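Local coordinates for D-alanyl-D-alanine carboxypeptidase (Mycobacterium tuberculosis H37Rv, PDB 4RYE), which shows D,D-carboxypeptidase activity in vitro and probably cleaves the D-Ala-D-Ala end of peptidoglycan stem peptides in cell wall biogenesis, at residues A[30-35]-A[226-231]; A[53-58]-A[162-167]; A[59-64]-A[108-113]; A[143-148]-A[212-217]. One frame throughout, in Å; residues are numbered along the deposited sequence.

Interaction 1. Residues A[30-35]-A[226-231]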
loop_
_atom_site.group_PDB
_atom_site.type_symbol
_atom_site.label_atom_id
_atom_site.label_comp_id
_atom_site.label_asym_id
_atom_site.label_seq_id
_atom_site.Cartn_x
_atom_site.Cartn_y
_atom_site.Cartn_z
ATOM N N SER A 30 -8.860 6.563 15.724
ATOM C CA SER A 30 -10.022 6.036 16.435
ATOM C C SER A 30 -10.603 4.775 15.788
ATOM O O SER A 30 -11.284 3.994 16.450
ATOM C CB SER A 30 -11.108 7.098 16.524
ATOM O OG SER A 30 -11.726 7.268 15.260
ATOM N N GLY A 31 -10.327 4.573 14.500
ATOM C CA GLY A 31 -10.883 3.447 13.763
ATOM C C GLY A 31 -12.324 3.641 13.300
ATOM O O GLY A 31 -12.920 2.717 12.727
ATOM N N GLN A 32 -12.894 4.824 13.551
ATOM C CA GLN A 32 -14.213 5.175 13.013
ATOM C C GLN A 32 -14.182 5.126 11.491
ATOM O O GLN A 32 -13.223 5.578 10.877
ATOM C CB GLN A 32 -14.611 6.603 13.392
ATOM C CG GLN A 32 -14.829 6.893 14.862
ATOM C CD GLN A 32 -14.827 8.397 15.127
ATOM O OE1 GLN A 32 -13.769 8.999 15.348
ATOM N NE2 GLN A 32 -16.008 9.017 15.071
ATOM N N VAL A 33 -15.228 4.581 10.885
ATOM C CA VAL A 33 -15.375 4.645 9.429
ATOM C C VAL A 33 -16.275 5.831 9.079
ATOM O O VAL A 33 -17.407 5.924 9.561
ATOM C CB VAL A 33 -15.944 3.323 8.855
ATOM C CG1 VAL A 33 -16.175 3.441 7.356
ATOM C CG2 VAL A 33 -14.980 2.176 9.146
ATOM N N LEU A 34 -15.765 6.750 8.262
ATOM C CA LEU A 34 -16.513 7.961 7.918
ATOM C C LEU A 34 -17.441 7.740 6.731
ATOM O O LEU A 34 -18.549 8.291 6.674
ATOM C CB LEU A 34 -15.557 9.122 7.621
ATOM C CG LEU A 34 -14.758 9.771 8.754
ATOM C CD1 LEU A 34 -13.751 8.832 9.367
ATOM C CD2 LEU A 34 -14.042 10.993 8.233
ATOM N N ALA A 35 -16.984 6.939 5.773
ATOM C CA ALA A 35 -17.782 6.638 4.590
ATOM C C ALA A 35 -17.180 5.446 3.876
ATOM O O ALA A 35 -16.010 5.147 4.042
ATOM C CB ALA A 35 -17.841 7.855 3.647
ATOM N N GLY A 226 -5.564 19.359 10.540
ATOM C CA GLY A 226 -6.426 19.932 11.562
ATOM C C GLY A 226 -6.539 19.057 12.790
ATOM O O GLY A 226 -7.516 19.117 13.516
ATOM N N GLY A 227 -5.531 18.234 13.026
ATOM C CA GLY A 227 -5.495 17.431 14.236
ATOM C C GLY A 227 -6.084 16.042 14.081
ATOM O O GLY A 227 -6.012 15.230 15.004
ATOM N N ARG A 228 -6.669 15.766 12.917
ATOM C CA ARG A 228 -7.240 14.444 12.641
ATOM C C ARG A 228 -6.396 13.721 11.590
ATOM O O ARG A 228 -5.810 14.350 10.725
ATOM C CB ARG A 228 -8.683 14.587 12.150
ATOM C CG ARG A 228 -9.416 13.276 11.955
ATOM C CD ARG A 228 -10.909 13.474 11.648
ATOM N NE ARG A 228 -11.643 12.281 12.065
ATOM C CZ ARG A 228 -12.956 12.101 11.949
ATOM N NH1 ARG A 228 -13.719 13.025 11.389
ATOM N NH2 ARG A 228 -13.501 10.973 12.382
ATOM N N ARG A 229 -6.321 12.399 11.673
ATOM C CA ARG A 229 -5.570 11.640 10.689
ATOM C C ARG A 229 -6.493 10.621 10.029
ATOM O O ARG A 229 -7.202 9.877 10.709
ATOM C CB ARG A 229 -4.360 10.984 11.361
ATOM C CG ARG A 229 -3.523 11.994 12.169
ATOM C CD ARG A 229 -2.132 11.476 12.512
ATOM N NE ARG A 229 -2.174 10.374 13.468
ATOM C CZ ARG A 229 -1.092 9.754 13.932
ATOM N NH1 ARG A 229 0.109 10.129 13.523
ATOM N NH2 ARG A 229 -1.206 8.761 14.800
ATOM N N LEU A 230 -6.486 10.599 8.701
ATOM C CA LEU A 230 -7.402 9.749 7.957
ATOM C C LEU A 230 -6.638 8.732 7.140
ATOM O O LEU A 230 -5.499 8.964 6.747
ATOM C CB LEU A 230 -8.285 10.579 7.017
ATOM C CG LEU A 230 -9.247 11.606 7.642
ATOM C CD1 LEU A 230 -10.040 12.341 6.561
ATOM C CD2 LEU A 230 -10.203 10.952 8.651
ATOM N N VAL A 231 -7.293 7.614 6.863
ATOM C CA VAL A 231 -6.714 6.606 6.007
ATOM C C VAL A 231 -7.783 6.204 4.994
ATOM O O VAL A 231 -8.961 6.062 5.341
ATOM C CB VAL A 231 -6.184 5.410 6.830
ATOM C CG1 VAL A 231 -7.286 4.801 7.688
ATOM C CG2 VAL A 231 -5.559 4.354 5.926
#

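Interaction 2. Residues A[53-58]-A[162-167]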
loop_
_atom_site.group_PDB
_atom_site.type_symbol
_atom_site.label_atom_id
_atom_site.label_comp_id
_atom_site.label_asym_id
_atom_site.label_seq_id
_atom_site.Cartn_x
_atom_site.Cartn_y
_atom_site.Cartn_z
ATOM N N LEU A 53 3.594 -7.142 2.950
ATOM C CA LEU A 53 4.950 -7.701 2.929
ATOM C C LEU A 53 5.874 -6.858 3.807
ATOM O O LEU A 53 6.678 -7.395 4.567
ATOM C CB LEU A 53 5.495 -7.755 1.494
ATOM C CG LEU A 53 6.974 -8.135 1.362
ATOM C CD1 LEU A 53 7.235 -9.522 1.911
ATOM C CD2 LEU A 53 7.405 -8.043 -0.100
ATOM N N ALA A 54 5.757 -5.535 3.708
ATOM C CA ALA A 54 6.578 -4.636 4.522
ATOM C C ALA A 54 6.398 -4.879 6.025
ATOM O O ALA A 54 7.372 -4.859 6.781
ATOM C CB ALA A 54 6.298 -3.158 4.171
ATOM N N LEU A 55 5.158 -5.095 6.458
ATOM C CA LEU A 55 4.888 -5.422 7.865
ATOM C C LEU A 55 5.628 -6.678 8.334
ATOM O O LEU A 55 6.202 -6.704 9.422
ATOM C CB LEU A 55 3.394 -5.646 8.081
ATOM C CG LEU A 55 2.503 -4.439 8.330
ATOM C CD1 LEU A 55 1.048 -4.900 8.328
ATOM C CD2 LEU A 55 2.866 -3.786 9.653
ATOM N N VAL A 56 5.595 -7.731 7.520
ATOM C CA VAL A 56 6.290 -8.965 7.861
ATOM C C VAL A 56 7.800 -8.706 7.938
ATOM O O VAL A 56 8.469 -9.127 8.891
ATOM C CB VAL A 56 5.999 -10.076 6.830
ATOM C CG1 VAL A 56 6.910 -11.283 7.071
ATOM C CG2 VAL A 56 4.531 -10.488 6.892
ATOM N N ALA A 57 8.332 -8.008 6.935
ATOM C CA ALA A 57 9.768 -7.714 6.889
ATOM C C ALA A 57 10.213 -6.918 8.112
ATOM O O ALA A 57 11.256 -7.200 8.698
ATOM C CB ALA A 57 10.127 -6.957 5.608
ATOM N N LEU A 58 9.420 -5.922 8.494
ATOM C CA LEU A 58 9.764 -5.083 9.632
ATOM C C LEU A 58 9.682 -5.841 10.943
ATOM O O LEU A 58 10.436 -5.558 11.876
ATOM C CB LEU A 58 8.875 -3.841 9.678
ATOM C CG LEU A 58 9.236 -2.801 8.621
ATOM C CD1 LEU A 58 8.105 -1.803 8.466
ATOM C CD2 LEU A 58 10.543 -2.114 9.002
ATOM N N PHE A 162 -2.892 -0.925 6.490
ATOM C CA PHE A 162 -2.114 0.309 6.446
ATOM C C PHE A 162 -2.003 0.998 7.807
ATOM O O PHE A 162 -0.998 1.641 8.124
ATOM C CB PHE A 162 -2.709 1.286 5.441
ATOM C CG PHE A 162 -1.712 2.280 4.927
ATOM C CD1 PHE A 162 -0.807 1.918 3.946
ATOM C CD2 PHE A 162 -1.674 3.572 5.426
ATOM C CE1 PHE A 162 0.124 2.833 3.462
ATOM C CE2 PHE A 162 -0.743 4.497 4.951
ATOM C CZ PHE A 162 0.158 4.121 3.967
ATOM N N ARG A 163 -3.062 0.897 8.586
ATOM C CA ARG A 163 -3.096 1.470 9.924
ATOM C C ARG A 163 -2.043 0.804 10.810
ATOM O O ARG A 163 -1.350 1.470 11.590
ATOM C CB ARG A 163 -4.497 1.272 10.504
ATOM C CG ARG A 163 -4.734 1.920 11.831
ATOM C CD ARG A 163 -6.223 1.889 12.147
ATOM N NE ARG A 163 -6.494 2.496 13.439
ATOM C CZ ARG A 163 -7.367 2.020 14.314
ATOM N NH1 ARG A 163 -8.059 0.916 14.034
ATOM N NH2 ARG A 163 -7.534 2.642 15.471
ATOM N N ALA A 164 -1.912 -0.511 10.675
ATOM C CA ALA A 164 -0.894 -1.246 11.423
ATOM C C ALA A 164 0.500 -0.829 10.968
ATOM O O ALA A 164 1.418 -0.687 11.786
ATOM C CB ALA A 164 -1.086 -2.763 11.256
ATOM N N ALA A 165 0.669 -0.644 9.661
ATOM C CA ALA A 165 1.962 -0.258 9.120
ATOM C C ALA A 165 2.360 1.147 9.569
ATOM O O ALA A 165 3.514 1.387 9.901
ATOM C CB ALA A 165 1.972 -0.364 7.590
HETATM N N MSE A 166 1.406 2.072 9.586
HETATM C CA MSE A 166 1.679 3.452 9.990
HETATM C C MSE A 166 2.094 3.571 11.448
HETATM O O MSE A 166 2.727 4.555 11.847
HETATM C CB MSE A 166 0.463 4.342 9.726
HETATM C CG MSE A 166 0.253 4.674 8.245
HETATM SE SE MSE A 166 1.773 5.639 7.441
HETATM C CE MSE A 166 1.914 7.096 8.728
ATOM N N ALA A 167 1.726 2.576 12.248
ATOM C CA ALA A 167 2.107 2.568 13.654
ATOM C C ALA A 167 3.597 2.287 13.822
ATOM O O ALA A 167 4.192 2.626 14.843
ATOM C CB ALA A 167 1.283 1.550 14.417
#

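Interaction 3. Residues A[59-64]-A[108-113]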
loop_
_atom_site.group_PDB
_atom_site.type_symbol
_atom_site.label_atom_id
_atom_site.label_comp_id
_atom_site.label_asym_id
_atom_site.label_seq_id
_atom_site.Cartn_x
_atom_site.Cartn_y
_atom_site.Cartn_z
ATOM N N ASP A 59 8.781 -6.809 11.023
ATOM C CA ASP A 59 8.707 -7.645 12.224
ATOM C C ASP A 59 9.895 -8.600 12.368
ATOM O O ASP A 59 10.392 -8.812 13.467
ATOM C CB ASP A 59 7.412 -8.463 12.252
ATOM C CG ASP A 59 6.214 -7.646 12.696
ATOM O OD1 ASP A 59 6.378 -6.448 13.013
ATOM O OD2 ASP A 59 5.103 -8.215 12.733
ATOM N N GLU A 60 10.340 -9.181 11.259
ATOM C CA GLU A 60 11.293 -10.294 11.333
ATOM C C GLU A 60 12.736 -9.941 11.001
ATOM O O GLU A 60 13.665 -10.617 11.453
ATOM C CB GLU A 60 10.841 -11.437 10.417
ATOM C CG GLU A 60 9.398 -11.857 10.639
ATOM C CD GLU A 60 9.096 -13.255 10.121
ATOM O OE1 GLU A 60 10.034 -13.961 9.684
ATOM O OE2 GLU A 60 7.909 -13.645 10.163
ATOM N N LEU A 61 12.938 -8.905 10.199
ATOM C CA LEU A 61 14.272 -8.645 9.654
ATOM C C LEU A 61 14.940 -7.446 10.310
ATOM O O LEU A 61 14.295 -6.431 10.550
ATOM C CB LEU A 61 14.187 -8.417 8.141
ATOM C CG LEU A 61 13.645 -9.540 7.250
ATOM C CD1 LEU A 61 13.505 -9.044 5.799
ATOM C CD2 LEU A 61 14.512 -10.802 7.314
ATOM N N ASP A 62 16.229 -7.569 10.604
ATOM C CA ASP A 62 17.037 -6.418 11.010
ATOM C C ASP A 62 17.218 -5.521 9.779
ATOM O O ASP A 62 17.451 -6.024 8.680
ATOM C CB ASP A 62 18.397 -6.881 11.531
ATOM C CG ASP A 62 19.229 -5.742 12.110
ATOM O OD1 ASP A 62 19.693 -4.870 11.336
ATOM O OD2 ASP A 62 19.438 -5.730 13.344
ATOM N N LEU A 63 17.115 -4.203 9.957
ATOM C CA LEU A 63 17.136 -3.273 8.819
ATOM C C LEU A 63 18.492 -3.242 8.132
ATOM O O LEU A 63 18.597 -2.886 6.952
ATOM C CB LEU A 63 16.757 -1.856 9.262
ATOM C CG LEU A 63 15.295 -1.559 9.602
ATOM C CD1 LEU A 63 15.193 -0.138 10.134
ATOM C CD2 LEU A 63 14.395 -1.746 8.383
ATOM N N ASN A 64 19.530 -3.618 8.875
ATOM C CA ASN A 64 20.882 -3.634 8.337
ATOM C C ASN A 64 21.372 -5.034 7.972
ATOM O O ASN A 64 22.516 -5.209 7.567
ATOM C CB ASN A 64 21.850 -2.969 9.324
ATOM C CG ASN A 64 21.603 -1.475 9.455
ATOM O OD1 ASN A 64 21.579 -0.748 8.457
ATOM N ND2 ASN A 64 21.399 -1.014 10.683
ATOM N N ASN A 108 10.576 -9.720 -4.220
ATOM C CA ASN A 108 11.038 -11.098 -4.282
ATOM C C ASN A 108 12.343 -11.321 -3.509
ATOM O O ASN A 108 12.592 -12.418 -3.002
ATOM C CB ASN A 108 11.134 -11.577 -5.740
ATOM C CG ASN A 108 9.768 -11.645 -6.412
ATOM O OD1 ASN A 108 8.747 -11.821 -5.741
ATOM N ND2 ASN A 108 9.742 -11.489 -7.726
ATOM N N THR A 109 13.160 -10.278 -3.401
ATOM C CA THR A 109 14.422 -10.384 -2.682
ATOM C C THR A 109 14.183 -10.320 -1.173
ATOM O O THR A 109 14.875 -10.977 -0.400
ATOM C CB THR A 109 15.447 -9.322 -3.146
ATOM O OG1 THR A 109 15.516 -9.326 -4.579
ATOM C CG2 THR A 109 16.844 -9.644 -2.601
ATOM N N LEU A 110 13.187 -9.546 -0.758
ATOM C CA LEU A 110 12.747 -9.581 0.632
ATOM C C LEU A 110 12.175 -10.953 0.974
ATOM O O LEU A 110 12.427 -11.481 2.047
ATOM C CB LEU A 110 11.700 -8.498 0.894
ATOM C CG LEU A 110 12.275 -7.087 1.063
ATOM C CD1 LEU A 110 11.158 -6.038 1.060
ATOM C CD2 LEU A 110 13.119 -6.979 2.339
ATOM N N ALA A 111 11.422 -11.539 0.046
ATOM C CA ALA A 111 10.858 -12.869 0.268
ATOM C C ALA A 111 11.972 -13.901 0.425
ATOM O O ALA A 111 11.843 -14.848 1.196
ATOM C CB ALA A 111 9.928 -13.259 -0.867
ATOM N N HIS A 112 13.058 -13.710 -0.319
ATOM C CA HIS A 112 14.270 -14.518 -0.174
ATOM C C HIS A 112 14.777 -14.451 1.276
ATOM O O HIS A 112 14.993 -15.494 1.906
ATOM C CB HIS A 112 15.328 -14.045 -1.195
ATOM C CG HIS A 112 16.650 -14.750 -1.112
ATOM N ND1 HIS A 112 17.627 -14.596 -2.074
ATOM C CD2 HIS A 112 17.171 -15.588 -0.182
ATOM C CE1 HIS A 112 18.686 -15.313 -1.745
ATOM N NE2 HIS A 112 18.440 -15.919 -0.599
HETATM N N MSE A 113 14.957 -13.239 1.803
HETATM C CA MSE A 113 15.386 -13.056 3.197
HETATM C C MSE A 113 14.422 -13.677 4.202
HETATM O O MSE A 113 14.825 -14.075 5.285
HETATM C CB MSE A 113 15.550 -11.570 3.534
HETATM C CG MSE A 113 16.577 -10.864 2.689
HETATM SE SE MSE A 113 16.908 -9.013 3.262
HETATM C CE MSE A 113 17.699 -9.454 4.991
#

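Interaction 4. Residues A[143-148]-A[212-217]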
loop_
_atom_site.group_PDB
_atom_site.type_symbol
_atom_site.label_atom_id
_atom_site.label_comp_id
_atom_site.label_asym_id
_atom_site.label_seq_id
_atom_site.Cartn_x
_atom_site.Cartn_y
_atom_site.Cartn_z
ATOM N N GLY A 143 2.234 -8.848 -5.311
ATOM C CA GLY A 143 0.891 -8.492 -5.748
ATOM C C GLY A 143 0.676 -8.836 -7.207
ATOM O O GLY A 143 -0.409 -8.640 -7.757
ATOM N N LEU A 144 1.721 -9.339 -7.848
ATOM C CA LEU A 144 1.588 -9.856 -9.202
ATOM C C LEU A 144 0.693 -11.083 -9.142
ATOM O O LEU A 144 0.570 -11.710 -8.086
ATOM C CB LEU A 144 2.957 -10.241 -9.762
ATOM C CG LEU A 144 3.894 -9.093 -10.144
ATOM C CD1 LEU A 144 5.270 -9.618 -10.542
ATOM C CD2 LEU A 144 3.282 -8.305 -11.282
ATOM N N ASP A 145 0.047 -11.422 -10.253
ATOM C CA ASP A 145 -0.716 -12.664 -10.298
ATOM C C ASP A 145 0.245 -13.824 -10.056
ATOM O O ASP A 145 1.345 -13.853 -10.604
ATOM C CB ASP A 145 -1.435 -12.834 -11.645
ATOM C CG ASP A 145 -2.584 -11.851 -11.830
ATOM O OD1 ASP A 145 -3.245 -11.521 -10.831
ATOM O OD2 ASP A 145 -2.835 -11.413 -12.977
ATOM N N GLY A 146 -0.153 -14.760 -9.206
ATOM C CA GLY A 146 0.653 -15.941 -8.974
ATOM C C GLY A 146 -0.081 -17.197 -9.384
ATOM O O GLY A 146 -1.182 -17.134 -9.936
ATOM N N PRO A 147 0.533 -18.354 -9.119
ATOM C CA PRO A 147 -0.096 -19.648 -9.382
ATOM C C PRO A 147 -1.368 -19.815 -8.558
ATOM O O PRO A 147 -2.290 -20.499 -9.002
ATOM C CB PRO A 147 0.972 -20.649 -8.932
ATOM C CG PRO A 147 2.265 -19.900 -9.055
ATOM C CD PRO A 147 1.924 -18.494 -8.655
ATOM N N GLY A 148 -1.415 -19.189 -7.383
ATOM C CA GLY A 148 -2.598 -19.228 -6.547
ATOM C C GLY A 148 -3.680 -18.258 -6.990
ATOM O O GLY A 148 -4.742 -18.188 -6.375
ATOM N N THR A 212 -2.750 -3.952 -11.813
ATOM C CA THR A 212 -2.595 -5.108 -12.687
ATOM C C THR A 212 -3.843 -5.132 -13.544
ATOM O O THR A 212 -4.800 -4.412 -13.268
ATOM C CB THR A 212 -2.500 -6.461 -11.937
ATOM O OG1 THR A 212 -3.747 -6.734 -11.292
ATOM C CG2 THR A 212 -1.359 -6.480 -10.909
ATOM N N ASN A 213 -3.845 -5.967 -14.573
ATOM C CA ASN A 213 -5.016 -6.090 -15.425
ATOM C C ASN A 213 -6.222 -6.593 -14.622
ATOM O O ASN A 213 -7.338 -6.111 -14.793
ATOM C CB ASN A 213 -4.718 -7.015 -16.607
ATOM C CG ASN A 213 -5.700 -6.835 -17.743
ATOM O OD1 ASN A 213 -6.034 -5.708 -18.114
ATOM N ND2 ASN A 213 -6.180 -7.946 -18.295
ATOM N N ALA A 214 -5.985 -7.548 -13.729
ATOM C CA ALA A 214 -7.059 -8.115 -12.912
ATOM C C ALA A 214 -7.512 -7.192 -11.774
ATOM O O ALA A 214 -8.694 -7.163 -11.430
ATOM C CB ALA A 214 -6.647 -9.480 -12.361
ATOM N N ALA A 215 -6.575 -6.451 -11.183
ATOM C CA ALA A 215 -6.892 -5.559 -10.069
ATOM C C ALA A 215 -7.431 -4.214 -10.520
ATOM O O ALA A 215 -8.104 -3.517 -9.747
ATOM C CB ALA A 215 -5.655 -5.334 -9.204
ATOM N N ARG A 216 -7.113 -3.842 -11.756
ATOM C CA ARG A 216 -7.225 -2.451 -12.194
ATOM C C ARG A 216 -6.422 -1.568 -11.223
ATOM O O ARG A 216 -5.400 -2.015 -10.695
ATOM C CB ARG A 216 -8.695 -2.032 -12.340
ATOM C CG ARG A 216 -9.416 -2.872 -13.395
ATOM C CD ARG A 216 -10.897 -2.577 -13.506
ATOM N NE ARG A 216 -11.490 -3.442 -14.521
ATOM C CZ ARG A 216 -12.730 -3.336 -14.984
ATOM N NH1 ARG A 216 -13.536 -2.390 -14.522
ATOM N NH2 ARG A 216 -13.157 -4.181 -15.915
ATOM N N LYS A 217 -6.851 -0.334 -10.978
ATOM C CA LYS A 217 -6.042 0.550 -10.121
ATOM C C LYS A 217 -6.394 0.397 -8.661
ATOM O O LYS A 217 -7.572 0.362 -8.304
ATOM C CB LYS A 217 -6.203 2.021 -10.522
ATOM C CG LYS A 217 -5.912 2.313 -11.987
ATOM C CD LYS A 217 -5.758 3.809 -12.228
ATOM C CE LYS A 217 -4.592 4.333 -11.409
ATOM N NZ LYS A 217 -4.173 5.689 -11.794
HETATM O O HOH W 1 -3.841 -8.998 -10.124
#

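Interaction 1. Residues A[30-35]-A[226-231]
Across one face of the six-stranded antiparallel sheet of this beta-lactamase-like fold, R228 and L230 of strand 228-237 meet Q32 and L34 of strand 32-37. Strand 22-27 runs between them, which keeps the short segments 9.2 Å apart at closest axis approach; their signed crossing angle is -71°, and the contact rests on side chains alone. R228 sets off with CG anti to its own N (chi1 -175°) and stays extended to NE, which carries the guanidinium over to L34. There L34 CD2 lies 3.6 Å above the guanidinium plane, offset toward its rim, while L34 CD1 packs 3.7 Å from R228 NH2. L34 CD2 also touches L230 CD2 at 3.9 Å, and W256, F254 and F258 of helix 246-259 close over these leucines. Q32 OE1 comes obliquely to within 3.6 Å of R228 NH2, with no hydrogen bond between them. Instead OE1 takes the hydroxyl of S30 in its carbonyl plane (S30 OG to Q32 OE1 2.7 Å), and S30 OG accepts from Q32 N in an ST turn. L34 thus packs on the flat face of the guanidinium, where no N-H points, while a salt bridge to D27 meets the charge at NE.

Interaction 2. Residues A[53-58]-A[162-167]
The hydrogen bond from M166 N to F162 O, 2.8 Å long, closes the turn of helix 155-166 whose A164 and A165 receive L55 of helix 50-60. No polar bond crosses the contact; a single leucine fills it. L55 CG stands beside its own backbone N at a chi1 of -85°, some 25° past the staggered value, and CD2 then reaches the neighbouring backbone. This methyl sits 3.7 Å from A165 CA and 4.0 Å from A164 C, and thus lies on the main chain itself. The other branch, L55 CD1, lies 4.2 Å from the methyl A164 CB, while A165 CB flanks L55 CD2 at 4.1 Å. Because both partners are alanines, the helices come close, with L55 CA and A165 CA 6.1 Å apart. L131 touches both L55 and A164, and F171 of helix 169-176 lies against A165 and L58. R163, on the same turn, hydrogen-bonds L28 O and D29 O beside the sheet. The arrangement is that of penicillin-binding proteins, in which the helix begun by the SxxK motif, here S47 to K50, runs through the core of the helical region.

Interaction 3. Residues A[59-64]-A[108-113]
L61, the first residue to leave helical geometry after helix 50-60, the SxxK helix, packs against L110 and M113 of helix 104-113. Its CB still stands 4.8 Å from M113 CE, and CG only leads inward. A chi1 of -61° sets CG beside the backbone N and points it at the end of helix 104-113; with chi2 near 174° both methyls then come up to M113 CB. L61 CD1 lies between L110 and M113, 4.0 Å from L110 CD2 and equally far from M113 CB. L61 CD2 shares M113 CB and also lies 3.9 Å from the carbonyl oxygen M113 O and 4.2 Å from M113 CE. That methyl comes round because the selenomethionine chain bends at its last torsion (chi3 66°), so SE and CE fold back toward the leucine. Behind these groups L110 packs on L94 and L98 of helix 91-100, while M113 rests on V67 and S65. The contact thus joins the chain after the SxxK helix to helix 104-113, with the L110 side chain about 8 Å from that of K50. Just beyond, an Asx turn bends the chain: N64 N donates to D62 OD1 at 2.8 Å, on the lone pair pointing away from OD2.

Interaction 4. Residues A[143-148]-A[212-217]
T212, leading out of strand 204-212 into the loop, makes the closest approach to the loop 143-148, where its CG2 lies 3.9 Å from G143 O. Its chi1 of 66° tucks OG1 between the backbone N and the carbonyl carbon, facing the turn that follows, and OG1 there accepts from A215 N (T212 OG1 to A215 N 2.8 Å, 154° at the hydrogen), an ST motif. A water lies 2.5 Å from T212 OG1, rather short, and donates to D145 OD1 at 2.7 Å, so the polar link between the two segments runs through solvent. D145 OD1 is held a second time by the hydroxyl of S150. N213 starts three residues with helical backbone angles that turn the chain. A214 follows, with its CB 4.3 Å from D145 OD1 and also against S150. This turn joins strands 204-212 and 218-225 shortly after K208, which begins what is probably the K(T/S)G motif of penicillin-binding proteins, and G143 lies about 6 Å from the side chains of S47, the inferred nucleophile, and K50, the proton acceptor by similarity. A215 packs on P44. R216, with positive phi, gives a weak bond from R216 N to T212 O that closes the loop. At K217 the chain turns a corner, and its backbone pairs with G237.

Interaction 1 lies in the antiparallel sheet, interactions 2 and 3 among the helices, and interaction 4 where loops of the two regions meet. Interactions 2 and 3 share helix 50-60, have centres 13 Å apart and touch through L58 and L63. Interaction 2 also touches interaction 1, where F162 packs on V231 and R163 on the turn at S30 and G31. Interactions 3 and 4 lie on the far side of the chain's centre from interaction 1, with centres 31 and 29 Å from it. Along the chain, 30-35 and 226-231 bracket everything else, both segments of interaction 3 precede those of interaction 4, and interactions 2 and 4 interlace. Interaction 4 lies by the active-site residues; interaction 1 is remote from them.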